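Local coordinates for protein cytosolic phospholipase A2 delta (Homo sapiens, PDB 5IZ5) that hydrolyses glycerophospholipids at the sn-2 position in a calcium-dependent manner, with a preference for linoleic acid at that position, at residues 123-128 and 139-144; 300-305 and 324-329; 492-497 and 606-611; 736-741 and 786-791. The protein carries 3 engineered substitutions. All blocks are in the same frame, centred on the assembly; numbering follows the deposited sequence.

Contact 1: residues 123-128 and 139-144; sequences LLRKTF and DVEFLM
Phe128 and Phe142 approach from opposite directions on the inner face of the pair. Phe128 CZ reaches the rim of the other ring at CE2 (4.0 Å), and Val140 CG2 lies in the plane of the Phe128 ring at its edge, filling the notch beside it. Lys126 CB sits in plane at the Phe142 rim, after which the lysine chain bends at chi2 and leads away to Glu117. On the other face the knobs are polar. Glu141 OE1 settles in a hollow, salt-bridged to Arg125 NE (3.2 Å) on its syn side, 30° out of the carboxylate plane, with Leu123 CD2 a carbon contact at 3.5 Å. Leu123 CD2 lies above one face of the Arg125 guanidinium, toward its rim. Thr127 OG1, placed beside its own backbone N (chi1 -66°), donates to Asp139 OD1 at 2.7 Å from above the carboxylate plane. With an alanine here in place of Asp139, Thr127 would probably lose its acceptor and Arg36, salt-bridged to OD2, its counter-charge. Four backbone bonds lock the register: Leu124 N to Phe142 O is 2.9 Å, and so is the return bond from Phe142 N, while Lys126 and Val140 pair likewise. The strands run antiparallel at 153°. Such pairing of consecutive strands makes a beta hairpin, and the packing of Phe142 and Phe128 on Tyr113, with Val140 on Leu94, places it in the C2-domain beta sandwich.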
loop_
_atom_site.group_PDB
_atom_site.type_symbol
_atom_site.label_atom_id
_atom_site.label_comp_id
_atom_site.label_asym_id
_atom_site.label_seq_id
_atom_site.Cartn_x
_atom_site.Cartn_y
_atom_site.Cartn_z
ATOM N N LEU B 123 1.380 40.084 -14.786
ATOM C CA LEU B 123 0.041 39.623 -15.143
ATOM C C LEU B 123 0.129 38.653 -16.315
ATOM O O LEU B 123 0.747 38.960 -17.335
ATOM C CB LEU B 123 -0.866 40.795 -15.531
ATOM C CG LEU B 123 -2.316 40.413 -15.874
ATOM C CD1 LEU B 123 -3.211 40.500 -14.644
ATOM C CD2 LEU B 123 -2.882 41.268 -16.997
ATOM N N LEU B 124 -0.498 37.491 -16.168
ATOM C CA LEU B 124 -0.517 36.492 -17.225
ATOM C C LEU B 124 -1.943 36.334 -17.748
ATOM O O LEU B 124 -2.853 35.986 -16.993
ATOM C CB LEU B 124 0.022 35.160 -16.697
ATOM C CG LEU B 124 0.280 34.052 -17.722
ATOM C CD1 LEU B 124 1.363 34.448 -18.715
ATOM C CD2 LEU B 124 0.664 32.766 -17.005
ATOM N N ARG B 125 -2.134 36.623 -19.033
ATOM C CA ARG B 125 -3.420 36.419 -19.699
ATOM C C ARG B 125 -3.425 35.074 -20.398
ATOM O O ARG B 125 -2.489 34.739 -21.124
ATOM C CB ARG B 125 -3.724 37.554 -20.683
ATOM C CG ARG B 125 -4.405 38.743 -20.022
ATOM C CD ARG B 125 -4.366 39.988 -20.883
ATOM N NE ARG B 125 -4.754 41.170 -20.105
ATOM C CZ ARG B 125 -4.275 42.399 -20.287
ATOM N NH1 ARG B 125 -3.351 42.641 -21.213
ATOM N NH2 ARG B 125 -4.710 43.398 -19.523
ATOM N N LYS B 126 -4.482 34.302 -20.157
ATOM C CA LYS B 126 -4.584 32.940 -20.658
ATOM C C LYS B 126 -5.924 32.712 -21.357
ATOM O O LYS B 126 -6.970 33.148 -20.875
ATOM C CB LYS B 126 -4.412 31.953 -19.497
ATOM C CG LYS B 126 -2.971 31.523 -19.247
ATOM C CD LYS B 126 -2.640 30.279 -20.056
ATOM C CE LYS B 126 -1.146 30.063 -20.166
ATOM N NZ LYS B 126 -0.827 28.678 -20.605
ATOM N N THR B 127 -5.872 32.051 -22.512
ATOM C CA THR B 127 -7.063 31.541 -23.180
ATOM C C THR B 127 -6.921 30.028 -23.237
ATOM O O THR B 127 -6.027 29.511 -23.905
ATOM C CB THR B 127 -7.223 32.120 -24.601
ATOM O OG1 THR B 127 -7.461 33.528 -24.513
ATOM C CG2 THR B 127 -8.399 31.465 -25.344
ATOM N N PHE B 128 -7.799 29.324 -22.528
ATOM C CA PHE B 128 -7.735 27.868 -22.445
ATOM C C PHE B 128 -8.642 27.232 -23.495
ATOM O O PHE B 128 -9.792 27.651 -23.645
ATOM C CB PHE B 128 -8.151 27.405 -21.051
ATOM C CG PHE B 128 -7.205 27.829 -19.954
ATOM C CD1 PHE B 128 -5.966 27.222 -19.822
ATOM C CD2 PHE B 128 -7.562 28.816 -19.042
ATOM C CE1 PHE B 128 -5.091 27.598 -18.812
ATOM C CE2 PHE B 128 -6.693 29.197 -18.027
ATOM C CZ PHE B 128 -5.455 28.587 -17.912
ATOM N N ASP B 139 -11.345 32.590 -21.164
ATOM C CA ASP B 139 -10.363 33.651 -20.896
ATOM C C ASP B 139 -10.232 33.919 -19.405
ATOM O O ASP B 139 -11.222 34.199 -18.727
ATOM C CB ASP B 139 -10.751 34.953 -21.599
ATOM C CG ASP B 139 -10.522 34.904 -23.094
ATOM O OD1 ASP B 139 -9.934 33.917 -23.596
ATOM O OD2 ASP B 139 -10.938 35.867 -23.769
ATOM N N VAL B 140 -9.000 33.838 -18.910
ATOM C CA VAL B 140 -8.698 34.065 -17.499
ATOM C C VAL B 140 -7.432 34.905 -17.392
ATOM O O VAL B 140 -6.555 34.822 -18.257
ATOM C CB VAL B 140 -8.466 32.730 -16.756
ATOM C CG1 VAL B 140 -8.323 32.956 -15.254
ATOM C CG2 VAL B 140 -9.602 31.753 -17.036
ATOM N N GLU B 141 -7.333 35.707 -16.336
ATOM C CA GLU B 141 -6.070 36.388 -16.020
ATOM C C GLU B 141 -5.591 36.108 -14.606
ATOM O O GLU B 141 -6.388 36.035 -13.665
ATOM C CB GLU B 141 -6.089 37.885 -16.330
ATOM C CG GLU B 141 -7.434 38.584 -16.342
ATOM C CD GLU B 141 -7.338 40.015 -16.848
ATOM O OE1 GLU B 141 -6.286 40.395 -17.406
ATOM O OE2 GLU B 141 -8.320 40.768 -16.686
ATOM N N PHE B 142 -4.273 35.953 -14.483
ATOM C CA PHE B 142 -3.630 35.594 -13.227
ATOM C C PHE B 142 -2.658 36.677 -12.791
ATOM O O PHE B 142 -1.845 37.141 -13.588
ATOM C CB PHE B 142 -2.845 34.291 -13.393
ATOM C CG PHE B 142 -3.689 33.122 -13.793
ATOM C CD1 PHE B 142 -4.304 32.341 -12.829
ATOM C CD2 PHE B 142 -3.864 32.798 -15.135
ATOM C CE1 PHE B 142 -5.080 31.256 -13.201
ATOM C CE2 PHE B 142 -4.641 31.718 -15.513
ATOM C CZ PHE B 142 -5.249 30.944 -14.544
ATOM N N LEU B 143 -2.736 37.071 -11.523
ATOM C CA LEU B 143 -1.730 37.955 -10.946
ATOM C C LEU B 143 -1.256 37.409 -9.613
ATOM O O LEU B 143 -2.048 37.204 -8.688
ATOM C CB LEU B 143 -2.261 39.376 -10.759
ATOM C CG LEU B 143 -1.199 40.362 -10.243
ATOM C CD1 LEU B 143 -0.208 40.755 -11.336
ATOM C CD2 LEU B 143 -1.844 41.598 -9.628
ATOM N N MET B 144 0.051 37.189 -9.530
ATOM C CA MET B 144 0.682 36.712 -8.321
ATOM C C MET B 144 1.404 37.873 -7.659
ATOM O O MET B 144 2.214 38.552 -8.294
ATOM C CB MET B 144 1.673 35.612 -8.667
ATOM C CG MET B 144 2.224 34.881 -7.455
ATOM S SD MET B 144 1.089 33.620 -6.843
ATOM C CE MET B 144 1.308 32.311 -8.058
#

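Contact 2: residues 300-305 and 324-329; sequences RRKQVV and VPVVGI
At the centre of the first shell Val305 meets Val324, CG1 against CG1 at 3.4 Å, tighter than the usual van der Waals separation. In both residues that methyl stands opposite the backbone N (chi1 173° in Val305, -178° in Val324), which brings the two branches to the same point. One helical turn earlier, Lys302 borders Val324 with its alkyl chain: CG lies 4.2 Å from Val324 CG1, and the extended chain carries CE on to Val326 CG2 at 4.3 Å. Val324 CG2 meets the backbone instead, 4.1 Å from Lys302 O. Val324 thus packs against two residues spaced i and i+3 on helix 292-313, and the interface, 207 Å² in all, is made by van der Waals contact.

The next shell fixes both partners. Val324 O accepts from Arg811 NH1, and Val326 N donates to Asp671 OD2, so the incoming chain is held on each side of Pro325. On the helix, Arg301 reaches the carbonyl oxygens of Val358 and Gly459, tying it to the loops that lead into strands 360-363 and 463-471. The chain runs on into a strand parallel to both 360-363 and 672-676. A helix packed at the entrance to a central parallel strand in this way belongs to the alpha/beta hydrolase core of the catalytic domain, in which the next turn carries the substrate-binding Gly334 and Gly335.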
loop_
_atom_site.group_PDB
_atom_site.type_symbol
_atom_site.label_atom_id
_atom_site.label_comp_id
_atom_site.label_asym_id
_atom_site.label_seq_id
_atom_site.Cartn_x
_atom_site.Cartn_y
_atom_site.Cartn_z
ATOM N N ARG B 300 22.609 -4.692 15.280
ATOM C CA ARG B 300 22.387 -5.927 16.023
ATOM C C ARG B 300 22.552 -7.165 15.134
ATOM O O ARG B 300 23.257 -8.111 15.498
ATOM C CB ARG B 300 20.996 -5.899 16.678
ATOM C CG ARG B 300 20.905 -4.930 17.843
ATOM C CD ARG B 300 19.603 -4.968 18.622
ATOM N NE ARG B 300 18.385 -5.179 17.823
ATOM C CZ ARG B 300 17.552 -4.216 17.416
ATOM N NH1 ARG B 300 17.785 -2.939 17.692
ATOM N NH2 ARG B 300 16.469 -4.536 16.718
ATOM N N ARG B 301 21.939 -7.142 13.955
ATOM C CA ARG B 301 21.940 -8.306 13.071
ATOM C C ARG B 301 23.333 -8.604 12.515
ATOM O O ARG B 301 23.712 -9.761 12.394
ATOM C CB ARG B 301 20.941 -8.115 11.915
ATOM C CG ARG B 301 20.771 -9.320 10.997
ATOM C CD ARG B 301 20.291 -10.548 11.752
ATOM N NE ARG B 301 20.103 -11.696 10.875
ATOM C CZ ARG B 301 19.765 -12.913 11.295
ATOM N NH1 ARG B 301 19.572 -13.160 12.590
ATOM N NH2 ARG B 301 19.624 -13.894 10.414
ATOM N N LYS B 302 24.083 -7.563 12.174
ATOM C CA LYS B 302 25.404 -7.742 11.558
ATOM C C LYS B 302 26.434 -8.418 12.459
ATOM O O LYS B 302 27.382 -9.028 11.957
ATOM C CB LYS B 302 25.942 -6.416 11.028
ATOM C CG LYS B 302 25.294 -6.040 9.707
ATOM C CD LYS B 302 25.714 -4.664 9.232
ATOM C CE LYS B 302 24.927 -4.280 7.989
ATOM N NZ LYS B 302 25.332 -2.947 7.476
ATOM N N GLN B 303 26.254 -8.309 13.775
ATOM C CA GLN B 303 27.070 -9.083 14.710
ATOM C C GLN B 303 26.794 -10.569 14.560
ATOM O O GLN B 303 27.726 -11.372 14.523
ATOM C CB GLN B 303 26.803 -8.672 16.158
ATOM C CG GLN B 303 27.561 -7.419 16.577
ATOM C CD GLN B 303 29.028 -7.729 16.858
ATOM O OE1 GLN B 303 29.373 -8.239 17.927
ATOM N NE2 GLN B 303 29.893 -7.447 15.888
ATOM N N VAL B 304 25.514 -10.925 14.474
ATOM C CA VAL B 304 25.119 -12.325 14.312
ATOM C C VAL B 304 25.587 -12.852 12.955
ATOM O O VAL B 304 26.035 -13.990 12.848
ATOM C CB VAL B 304 23.590 -12.526 14.467
ATOM C CG1 VAL B 304 23.200 -13.977 14.212
ATOM C CG2 VAL B 304 23.130 -12.108 15.860
ATOM N N VAL B 305 25.500 -12.011 11.931
ATOM C CA VAL B 305 25.942 -12.380 10.585
ATOM C C VAL B 305 27.464 -12.546 10.506
ATOM O O VAL B 305 27.956 -13.510 9.916
ATOM C CB VAL B 305 25.482 -11.344 9.538
ATOM C CG1 VAL B 305 26.078 -11.646 8.173
ATOM C CG2 VAL B 305 23.958 -11.310 9.447
ATOM N N VAL B 324 30.870 -6.764 6.422
ATOM C CA VAL B 324 29.801 -7.759 6.490
ATOM C C VAL B 324 28.854 -7.561 5.306
ATOM O O VAL B 324 28.222 -6.504 5.190
ATOM C CB VAL B 324 28.998 -7.676 7.814
ATOM C CG1 VAL B 324 27.931 -8.764 7.867
ATOM C CG2 VAL B 324 29.928 -7.818 9.012
ATOM N N PRO B 325 28.755 -8.567 4.419
ATOM C CA PRO B 325 27.852 -8.424 3.282
ATOM C C PRO B 325 26.383 -8.515 3.698
ATOM O O PRO B 325 26.044 -9.248 4.628
ATOM C CB PRO B 325 28.233 -9.605 2.389
ATOM C CG PRO B 325 28.677 -10.647 3.357
ATOM C CD PRO B 325 29.405 -9.890 4.433
ATOM N N VAL B 326 25.536 -7.748 3.019
ATOM C CA VAL B 326 24.101 -7.751 3.280
ATOM C C VAL B 326 23.462 -8.802 2.374
ATOM O O VAL B 326 23.492 -8.689 1.147
ATOM C CB VAL B 326 23.488 -6.357 3.039
ATOM C CG1 VAL B 326 21.988 -6.362 3.306
ATOM C CG2 VAL B 326 24.172 -5.317 3.922
ATOM N N VAL B 327 22.905 -9.833 2.996
ATOM C CA VAL B 327 22.310 -10.957 2.282
ATOM C C VAL B 327 20.795 -10.939 2.468
ATOM O O VAL B 327 20.307 -10.746 3.577
ATOM C CB VAL B 327 22.858 -12.301 2.805
ATOM C CG1 VAL B 327 22.187 -13.474 2.106
ATOM C CG2 VAL B 327 24.371 -12.369 2.616
ATOM N N GLY B 328 20.063 -11.152 1.379
ATOM C CA GLY B 328 18.605 -11.190 1.416
ATOM C C GLY B 328 18.050 -12.476 0.837
ATOM O O GLY B 328 18.628 -13.054 -0.081
ATOM N N ILE B 329 16.954 -12.949 1.420
ATOM C CA ILE B 329 16.124 -13.986 0.827
ATOM C C ILE B 329 14.914 -13.303 0.232
ATOM O O ILE B 329 14.291 -12.476 0.894
ATOM C CB ILE B 329 15.556 -14.960 1.877
ATOM C CG1 ILE B 329 16.654 -15.822 2.489
ATOM C CG2 ILE B 329 14.517 -15.871 1.236
ATOM C CD1 ILE B 329 16.239 -16.521 3.768
#

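Contact 3: residues 492-497 and 606-611; sequences VGFLKY and SPNFLQ
Tyr497 OH, at the far end of a ring that packs on Leu610, is gripped by two groups, the Glu483 carboxylate through OE1 and the backbone N of Thr641. With the phenol so held, Tyr497 presents CD2 to Leu610 CD1 at 3.7 Å. The same methyl lies over one face of the Phe494 ring, 4.0 Å from its centroid and 26° off the ring normal, a CH-pi contact; Leu610 CD1 therefore sits in the corner where the Phe494 and Tyr497 rings meet. Phe609 takes the Phe494 rim, its CZ 3.7 Å from CE2, with the two ring planes inclined at 58°. Phe609 CZ also touches Gly493 CA (3.7 Å). To get there the Phe609 side chain adopts chi1 54°, with CG lodged between its own N and carbonyl carbon. Replacing the Phe494 ring with the methyl of an alanine is likely to leave a gap where Phe609 CZ and Leu610 CD1 now pack, and to deprive the leucine methyl of its aromatic face. The turn that offers both residues is built by Asn608: OD1 accepts from Leu610 N at 2.9 Å, an Asx turn, and Asn608 O accepts from Gln611 N (3.0 Å) in a type I beta turn. Asn608 ND2 in turn donates to Glu644 O. Chemically, the interface itself is apolar and aromatic, while the bonds of Tyr497 and Asn608 at its border satisfy their buried polar ends and fix the orientation of what packs.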
loop_
_atom_site.group_PDB
_atom_site.type_symbol
_atom_site.label_atom_id
_atom_site.label_comp_id
_atom_site.label_asym_id
_atom_site.label_seq_id
_atom_site.Cartn_x
_atom_site.Cartn_y
_atom_site.Cartn_z
ATOM N N VAL B 492 5.375 0.641 7.834
ATOM C CA VAL B 492 4.558 0.343 6.675
ATOM C C VAL B 492 4.460 1.625 5.865
ATOM O O VAL B 492 4.144 2.686 6.413
ATOM C CB VAL B 492 3.141 -0.091 7.101
ATOM C CG1 VAL B 492 2.270 -0.341 5.883
ATOM C CG2 VAL B 492 3.196 -1.338 7.981
ATOM N N GLY B 493 4.743 1.547 4.572
ATOM C CA GLY B 493 4.709 2.743 3.749
ATOM C C GLY B 493 5.038 2.597 2.284
ATOM O O GLY B 493 5.293 1.502 1.785
ATOM N N PHE B 494 5.018 3.744 1.613
ATOM C CA PHE B 494 5.187 3.837 0.183
ATOM C C PHE B 494 6.633 4.113 -0.142
ATOM O O PHE B 494 7.171 5.136 0.279
ATOM C CB PHE B 494 4.354 5.006 -0.374
ATOM C CG PHE B 494 2.887 4.752 -0.409
ATOM C CD1 PHE B 494 2.266 4.442 -1.611
ATOM C CD2 PHE B 494 2.106 4.871 0.741
ATOM C CE1 PHE B 494 0.906 4.226 -1.659
ATOM C CE2 PHE B 494 0.743 4.653 0.695
ATOM C CZ PHE B 494 0.145 4.328 -0.510
ATOM N N LEU B 495 7.241 3.228 -0.928
ATOM C CA LEU B 495 8.598 3.447 -1.421
ATOM C C LEU B 495 8.679 4.721 -2.296
ATOM O O LEU B 495 9.595 5.519 -2.165
ATOM C CB LEU B 495 9.089 2.210 -2.191
ATOM C CG LEU B 495 9.199 0.895 -1.399
ATOM C CD1 LEU B 495 9.540 -0.277 -2.317
ATOM C CD2 LEU B 495 10.216 1.000 -0.272
ATOM N N LYS B 496 7.688 4.932 -3.153
ATOM C CA LYS B 496 7.666 6.099 -4.047
ATOM C C LYS B 496 7.622 7.461 -3.313
ATOM O O LYS B 496 8.270 8.425 -3.738
ATOM C CB LYS B 496 6.463 5.992 -4.995
ATOM C CG LYS B 496 6.356 7.052 -6.095
ATOM C CD LYS B 496 4.893 7.360 -6.443
ATOM C CE LYS B 496 4.276 6.354 -7.381
ATOM N NZ LYS B 496 3.043 6.917 -7.989
ATOM N N TYR B 497 6.871 7.543 -2.218
ATOM C CA TYR B 497 6.641 8.832 -1.536
ATOM C C TYR B 497 7.525 9.041 -0.296
ATOM O O TYR B 497 7.525 10.131 0.306
ATOM C CB TYR B 497 5.174 8.969 -1.128
ATOM C CG TYR B 497 4.169 8.894 -2.255
ATOM C CD1 TYR B 497 4.045 9.920 -3.178
ATOM C CD2 TYR B 497 3.319 7.810 -2.374
ATOM C CE1 TYR B 497 3.117 9.849 -4.209
ATOM C CE2 TYR B 497 2.385 7.729 -3.387
ATOM C CZ TYR B 497 2.287 8.753 -4.304
ATOM O OH TYR B 497 1.361 8.679 -5.316
ATOM N N SER B 606 -8.622 0.466 2.850
ATOM C CA SER B 606 -7.832 0.944 3.972
ATOM C C SER B 606 -7.736 2.460 3.978
ATOM O O SER B 606 -7.487 3.065 2.941
ATOM C CB SER B 606 -6.434 0.352 3.926
ATOM O OG SER B 606 -6.496 -1.050 4.113
ATOM N N PRO B 607 -7.945 3.080 5.148
ATOM C CA PRO B 607 -7.715 4.514 5.247
ATOM C C PRO B 607 -6.296 4.874 4.835
ATOM O O PRO B 607 -5.354 4.163 5.191
ATOM C CB PRO B 607 -7.935 4.797 6.737
ATOM C CG PRO B 607 -8.895 3.744 7.174
ATOM C CD PRO B 607 -8.482 2.522 6.402
ATOM N N ASN B 608 -6.158 5.951 4.076
ATOM C CA ASN B 608 -4.868 6.364 3.564
ATOM C C ASN B 608 -4.111 7.232 4.567
ATOM O O ASN B 608 -4.489 8.373 4.816
ATOM C CB ASN B 608 -5.066 7.138 2.264
ATOM C CG ASN B 608 -3.758 7.583 1.648
ATOM O OD1 ASN B 608 -2.677 7.134 2.044
ATOM N ND2 ASN B 608 -3.847 8.433 0.644
ATOM N N PHE B 609 -3.025 6.696 5.121
ATOM C CA PHE B 609 -2.200 7.454 6.067
ATOM C C PHE B 609 -1.523 8.689 5.453
ATOM O O PHE B 609 -1.054 9.560 6.175
ATOM C CB PHE B 609 -1.182 6.550 6.799
ATOM C CG PHE B 609 -0.301 5.725 5.896
ATOM C CD1 PHE B 609 0.881 6.241 5.388
ATOM C CD2 PHE B 609 -0.631 4.409 5.602
ATOM C CE1 PHE B 609 1.700 5.466 4.575
ATOM C CE2 PHE B 609 0.181 3.639 4.783
ATOM C CZ PHE B 609 1.344 4.169 4.273
ATOM N N LEU B 610 -1.485 8.772 4.124
ATOM C CA LEU B 610 -0.982 9.960 3.446
ATOM C C LEU B 610 -2.024 11.073 3.266
ATOM O O LEU B 610 -1.678 12.145 2.762
ATOM C CB LEU B 610 -0.438 9.580 2.062
ATOM C CG LEU B 610 0.639 8.495 2.002
ATOM C CD1 LEU B 610 1.160 8.359 0.580
ATOM C CD2 LEU B 610 1.788 8.793 2.956
ATOM N N GLN B 611 -3.274 10.833 3.667
ATOM C CA GLN B 611 -4.372 11.760 3.360
ATOM C C GLN B 611 -4.059 13.223 3.688
ATOM O O GLN B 611 -3.609 13.549 4.785
ATOM C CB GLN B 611 -5.665 11.357 4.080
ATOM C CG GLN B 611 -6.843 12.258 3.718
ATOM C CD GLN B 611 -8.175 11.810 4.302
ATOM O OE1 GLN B 611 -8.256 10.874 5.097
ATOM N NE2 GLN B 611 -9.229 12.506 3.921
#

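Contact 4: residues 736-741 and 786-791; sequences LVNASF and LRLSDY
Helix 779-794 receives the loop that follows strand 730-734, and Phe741 of that loop lies flat on the helix backbone at Leu788. Leu788 CA stands 3.8 Å from the centroid of the Phe741 ring and 7° off its normal, a CH-pi contact over the ring centre. Because CG lies opposite the backbone N (chi1 -174°), the ring extends toward the helix, where its edge meets Tyr791: Phe741 CD1 is 3.4 Å from Tyr791 CG, with the planes inclined at 55°. Leu788 CD1 fills the other corner, 3.5 Å from Phe741 CB and 3.6 Å from Val737 O. In the patatin-like catalytic domain this joins the outgoing end of a mixed-sheet strand to a late helix, whose other flank packs on helix 335-351, where Ser789 OG bonds to Ser341 OG; from the loop, Leu736 also touches Arg337 of helix 335-351, and its side chain comes within about 8 Å of substrate-binding Gly334, consistent with a place just behind that site. Ser740 OG lies in the plane of the Tyr791 ring, at its edge, and is hydrogen-bonded to Tyr791 OH; the modelled 2.5 Å is very short and doubtful. Glu716 OE2 is a second partner of Ser740 OG.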
loop_
_atom_site.group_PDB
_atom_site.type_symbol
_atom_site.label_atom_id
_atom_site.label_comp_id
_atom_site.label_asym_id
_atom_site.label_seq_id
_atom_site.Cartn_x
_atom_site.Cartn_y
_atom_site.Cartn_z
ATOM N N LEU B 736 11.685 -23.847 -8.892
ATOM C CA LEU B 736 11.001 -25.018 -8.368
ATOM C C LEU B 736 11.081 -26.132 -9.406
ATOM O O LEU B 736 10.301 -26.171 -10.355
ATOM C CB LEU B 736 9.553 -24.693 -8.016
ATOM C CG LEU B 736 8.755 -25.825 -7.361
ATOM C CD1 LEU B 736 9.433 -26.364 -6.107
ATOM C CD2 LEU B 736 7.363 -25.320 -7.032
ATOM N N VAL B 737 12.048 -27.025 -9.226
ATOM C CA VAL B 737 12.312 -28.079 -10.196
ATOM C C VAL B 737 12.753 -29.351 -9.481
ATOM O O VAL B 737 13.473 -29.294 -8.489
ATOM C CB VAL B 737 13.373 -27.622 -11.227
ATOM C CG1 VAL B 737 14.743 -27.435 -10.578
ATOM C CG2 VAL B 737 13.453 -28.599 -12.391
ATOM N N ASN B 738 12.301 -30.495 -9.983
ATOM C CA ASN B 738 12.751 -31.790 -9.500
ATOM C C ASN B 738 13.789 -32.318 -10.475
ATOM O O ASN B 738 13.444 -32.951 -11.474
ATOM C CB ASN B 738 11.568 -32.759 -9.398
ATOM C CG ASN B 738 11.937 -34.078 -8.731
ATOM O OD1 ASN B 738 12.997 -34.208 -8.119
ATOM N ND2 ASN B 738 11.052 -35.061 -8.839
ATOM N N ALA B 739 15.058 -32.025 -10.207
ATOM C CA ALA B 739 16.148 -32.484 -11.070
ATOM C C ALA B 739 16.880 -33.653 -10.408
ATOM O O ALA B 739 16.376 -34.774 -10.422
ATOM C CB ALA B 739 17.091 -31.334 -11.400
ATOM N N SER B 740 18.028 -33.393 -9.785
ATOM C CA SER B 740 18.855 -34.463 -9.233
ATOM C C SER B 740 18.157 -35.173 -8.069
ATOM O O SER B 740 18.482 -36.317 -7.763
ATOM C CB SER B 740 20.234 -33.922 -8.818
ATOM O OG SER B 740 20.222 -33.419 -7.493
ATOM N N PHE B 741 17.183 -34.505 -7.446
ATOM C CA PHE B 741 16.403 -35.076 -6.340
ATOM C C PHE B 741 15.639 -36.336 -6.720
ATOM O O PHE B 741 15.297 -37.128 -5.849
ATOM C CB PHE B 741 15.409 -34.033 -5.796
ATOM C CG PHE B 741 14.650 -34.472 -4.563
ATOM C CD1 PHE B 741 15.288 -34.561 -3.337
ATOM C CD2 PHE B 741 13.294 -34.762 -4.623
ATOM C CE1 PHE B 741 14.601 -34.942 -2.199
ATOM C CE2 PHE B 741 12.595 -35.143 -3.484
ATOM C CZ PHE B 741 13.250 -35.235 -2.272
ATOM N N LEU B 786 8.439 -30.333 0.400
ATOM C CA LEU B 786 9.316 -29.797 1.433
ATOM C C LEU B 786 10.737 -30.351 1.303
ATOM O O LEU B 786 11.702 -29.590 1.284
ATOM C CB LEU B 786 8.763 -30.136 2.815
ATOM C CG LEU B 786 9.600 -29.614 3.986
ATOM C CD1 LEU B 786 9.186 -28.196 4.341
ATOM C CD2 LEU B 786 9.475 -30.531 5.190
ATOM N N ARG B 787 10.854 -31.675 1.215
ATOM C CA ARG B 787 12.168 -32.323 1.153
ATOM C C ARG B 787 12.897 -31.997 -0.148
ATOM O O ARG B 787 14.111 -31.817 -0.148
ATOM C CB ARG B 787 12.064 -33.840 1.342
ATOM C CG ARG B 787 11.640 -34.285 2.732
ATOM C CD ARG B 787 12.131 -35.686 3.070
ATOM N NE ARG B 787 11.629 -36.146 4.364
ATOM C CZ ARG B 787 10.558 -36.920 4.558
ATOM N NH1 ARG B 787 9.818 -37.361 3.543
ATOM N NH2 ARG B 787 10.216 -37.255 5.798
ATOM N N LEU B 788 12.154 -31.897 -1.245
ATOM C CA LEU B 788 12.723 -31.429 -2.505
ATOM C C LEU B 788 13.359 -30.054 -2.336
ATOM O O LEU B 788 14.487 -29.823 -2.768
ATOM C CB LEU B 788 11.650 -31.354 -3.595
ATOM C CG LEU B 788 12.048 -30.625 -4.882
ATOM C CD1 LEU B 788 13.233 -31.309 -5.549
ATOM C CD2 LEU B 788 10.877 -30.544 -5.841
ATOM N N SER B 789 12.610 -29.136 -1.731
ATOM C CA SER B 789 13.065 -27.763 -1.539
ATOM C C SER B 789 14.311 -27.731 -0.665
ATOM O O SER B 789 15.288 -27.064 -0.986
ATOM C CB SER B 789 11.953 -26.915 -0.905
ATOM O OG SER B 789 10.765 -26.965 -1.673
ATOM N N ASP B 790 14.247 -28.451 0.448
ATOM C CA ASP B 790 15.378 -28.611 1.354
ATOM C C ASP B 790 16.610 -29.132 0.607
ATOM O O ASP B 790 17.698 -28.563 0.701
ATOM C CB ASP B 790 14.981 -29.575 2.477
ATOM C CG ASP B 790 16.097 -29.829 3.469
ATOM O OD1 ASP B 790 17.041 -29.019 3.557
ATOM O OD2 ASP B 790 16.017 -30.847 4.178
ATOM N N TYR B 791 16.414 -30.204 -0.151
ATOM C CA TYR B 791 17.490 -30.818 -0.918
ATOM C C TYR B 791 18.118 -29.846 -1.916
ATOM O O TYR B 791 19.342 -29.715 -1.969
ATOM C CB TYR B 791 16.972 -32.055 -1.649
ATOM C CG TYR B 791 17.971 -32.649 -2.602
ATOM C CD1 TYR B 791 18.852 -33.645 -2.191
ATOM C CD2 TYR B 791 18.032 -32.218 -3.917
ATOM C CE1 TYR B 791 19.771 -34.191 -3.070
ATOM C CE2 TYR B 791 18.943 -32.755 -4.797
ATOM C CZ TYR B 791 19.812 -33.742 -4.373
ATOM O OH TYR B 791 20.722 -34.281 -5.253
#

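From the N terminus the four contacts follow one another in series; none nests in or crosses another. Contact 1 closes ten residues round the turn of a C2-domain hairpin. Contact 2 closes eighteen residues, returning the chain from the first long catalytic-domain helix to a central strand. Contact 3 spans 108 residues and brings a distant loop onto strand 492-494, part of the same mixed sheet that contact 2 reaches; their centres are about 28 Å apart. Contact 4 bridges 44 residues, binding a post-strand loop to a helix near the C terminus. Contacts 1 and 4 lie on opposite sides of the chain's centre, with centres about 69 Å apart.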